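Local coordinates for neurotrypsin (Mus musculus, PDB 6H8M), which is a secreted serine protease with a role in neuronal plasticity, represented here by its third scavenger receptor cysteine-rich (SRCR) domain, at residues 6-11 against 41-46. Residues are numbered along the deposited sequence; the frame is centred on the assembly and turned at random.
Sequences IRLVDG and AVICRQ
With CG1 between its backbone N and carbonyl carbon (chi1 63°) and the chain then extended, I6 reaches from the strand to the helix, where Q46, its CG anti to the backbone N (chi1 -172°), stretches out to cross it. The methyl CD1 of I6 lies 3.5 Å from CD of Q46, and its CG1 stands 3.7 Å from Q46 NE2, so the isoleucine packs against the amide itself. Glutamine suits this partly exposed place: its CB and CG also touch the I6 methyl, while its amide is hydrogen-bonded outside the contact, NE2 to the carbonyl O of F4 and OE1 to the backbone N of L82. These two bonds pin the amide from both ends. Deeper in, branched side chains can meet several neighbours: I43 CG2 lies 4.3 Å from I6 CD1 and 4.2 Å from L8 CD2, and L8 also rests on V103, which disulfide-bonded C44 touches too. The axes of strand 6-10 and helical segment 41-46 cross at -107°, setting an outermost strand of the five-stranded sheet against the SRCR helix. No hydrogen bond joins the two segments, so their direct contact rests on van der Waals packing, with hydrophobic burial mainly where I6 and L8 meet I43.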
loop_
_atom_site.group_PDB
_atom_site.type_symbol
_atom_site.label_atom_id
_atom_site.label_comp_id
_atom_site.label_asym_id
_atom_site.label_seq_id
_atom_site.Cartn_x
_atom_site.Cartn_y
_atom_site.Cartn_z
ATOM N N ILE A 6 -3.705 -3.393 -8.440
ATOM C CA ILE A 6 -3.767 -2.521 -7.292
ATOM C C ILE A 6 -4.826 -1.452 -7.507
ATOM O O ILE A 6 -5.135 -1.029 -8.702
ATOM C CB ILE A 6 -2.380 -1.906 -6.992
ATOM C CG1 ILE A 6 -1.855 -1.033 -8.091
ATOM C CG2 ILE A 6 -1.372 -2.978 -6.681
ATOM C CD1 ILE A 6 -0.608 -0.291 -7.658
ATOM N N ARG A 7 -5.452 -1.053 -6.405
ATOM C CA ARG A 7 -6.419 0.049 -6.424
ATOM C C ARG A 7 -6.334 0.794 -5.116
ATOM O O ARG A 7 -5.926 0.265 -4.130
ATOM C CB ARG A 7 -7.839 -0.484 -6.676
ATOM C CG ARG A 7 -8.434 -1.355 -5.581
ATOM C CD ARG A 7 -9.792 -1.933 -5.945
ATOM N NE ARG A 7 -10.298 -2.642 -4.770
ATOM C CZ ARG A 7 -11.305 -3.465 -4.777
ATOM N NH1 ARG A 7 -11.919 -3.705 -5.924
ATOM N NH2 ARG A 7 -11.697 -4.021 -3.646
ATOM N N LEU A 8 -6.772 2.055 -5.125
ATOM C CA LEU A 8 -6.930 2.860 -3.938
ATOM C C LEU A 8 -8.432 3.045 -3.611
ATOM O O LEU A 8 -9.240 3.209 -4.564
ATOM C CB LEU A 8 -6.326 4.262 -4.131
ATOM C CG LEU A 8 -4.845 4.235 -4.508
ATOM C CD1 LEU A 8 -4.345 5.673 -4.573
ATOM C CD2 LEU A 8 -4.000 3.361 -3.560
ATOM N N VAL A 9 -8.795 2.839 -2.345
ATOM C CA VAL A 9 -10.197 2.853 -1.924
ATOM C C VAL A 9 -10.390 3.826 -0.762
ATOM O O VAL A 9 -9.525 4.011 0.083
ATOM C CB VAL A 9 -10.588 1.417 -1.478
ATOM C CG1 VAL A 9 -12.096 1.315 -1.160
ATOM C CG2 VAL A 9 -10.230 0.408 -2.567
ATOM N N ASP A 10 -11.562 4.495 -0.735
ATOM C CA ASP A 10 -12.013 5.274 0.422
ATOM C C ASP A 10 -11.254 6.601 0.613
ATOM O O ASP A 10 -11.395 7.200 1.687
ATOM C CB ASP A 10 -11.982 4.476 1.724
ATOM C CG ASP A 10 -13.075 3.455 1.858
ATOM O OD1 ASP A 10 -14.110 3.620 1.216
ATOM O OD2 ASP A 10 -12.906 2.530 2.621
ATOM N N GLY A 11 -10.556 7.058 -0.404
ATOM C CA GLY A 11 -9.937 8.379 -0.458
ATOM C C GLY A 11 -10.944 9.440 -0.849
ATOM O O GLY A 11 -11.989 9.141 -1.310
ATOM N N ALA A 41 5.725 5.778 -2.837
ATOM C CA ALA A 41 6.287 6.161 -4.150
ATOM C C ALA A 41 6.057 5.019 -5.147
ATOM O O ALA A 41 5.652 5.270 -6.320
ATOM C CB ALA A 41 7.770 6.562 -4.053
ATOM N N VAL A 42 6.241 3.770 -4.706
ATOM C CA VAL A 42 6.164 2.664 -5.568
ATOM C C VAL A 42 4.696 2.415 -5.986
ATOM O O VAL A 42 4.386 2.218 -7.148
ATOM C CB VAL A 42 6.773 1.396 -4.953
ATOM C CG1 VAL A 42 6.469 0.149 -5.802
ATOM C CG2 VAL A 42 8.273 1.553 -4.761
ATOM N N ILE A 43 3.789 2.456 -5.023
ATOM C CA ILE A 43 2.369 2.307 -5.376
ATOM C C ILE A 43 1.930 3.376 -6.359
ATOM O O ILE A 43 1.250 3.068 -7.385
ATOM C CB ILE A 43 1.534 2.371 -4.080
ATOM C CG1 ILE A 43 1.835 1.202 -3.150
ATOM C CG2 ILE A 43 0.044 2.465 -4.435
ATOM C CD1 ILE A 43 1.528 -0.144 -3.725
ATOM N N CYS A 44 2.251 4.633 -6.053
ATOM C CA CYS A 44 1.857 5.741 -6.864
ATOM C C CYS A 44 2.473 5.679 -8.280
ATOM O O CYS A 44 1.772 5.935 -9.297
ATOM C CB CYS A 44 2.190 7.044 -6.153
ATOM S SG CYS A 44 1.156 7.256 -4.655
ATOM N N ARG A 45 3.732 5.234 -8.364
ATOM C CA ARG A 45 4.429 5.021 -9.648
ATOM C C ARG A 45 3.693 3.966 -10.480
ATOM O O ARG A 45 3.426 4.177 -11.628
ATOM C CB ARG A 45 5.918 4.698 -9.414
ATOM C CG ARG A 45 6.754 4.585 -10.692
ATOM C CD ARG A 45 8.255 4.446 -10.409
ATOM N NE ARG A 45 8.835 5.517 -9.619
ATOM C CZ ARG A 45 9.242 5.416 -8.355
ATOM N NH1 ARG A 45 9.255 4.251 -7.711
ATOM N NH2 ARG A 45 9.635 6.513 -7.731
ATOM N N GLN A 46 3.332 2.835 -9.888
ATOM C CA GLN A 46 2.653 1.799 -10.587
ATOM C C GLN A 46 1.295 2.305 -11.118
ATOM O O GLN A 46 0.891 1.883 -12.219
ATOM C CB GLN A 46 2.503 0.538 -9.753
ATOM C CG GLN A 46 1.953 -0.625 -10.575
ATOM C CD GLN A 46 1.576 -1.868 -9.820
ATOM O OE1 GLN A 46 2.210 -2.265 -8.863
ATOM N NE2 GLN A 46 0.627 -2.590 -10.357
#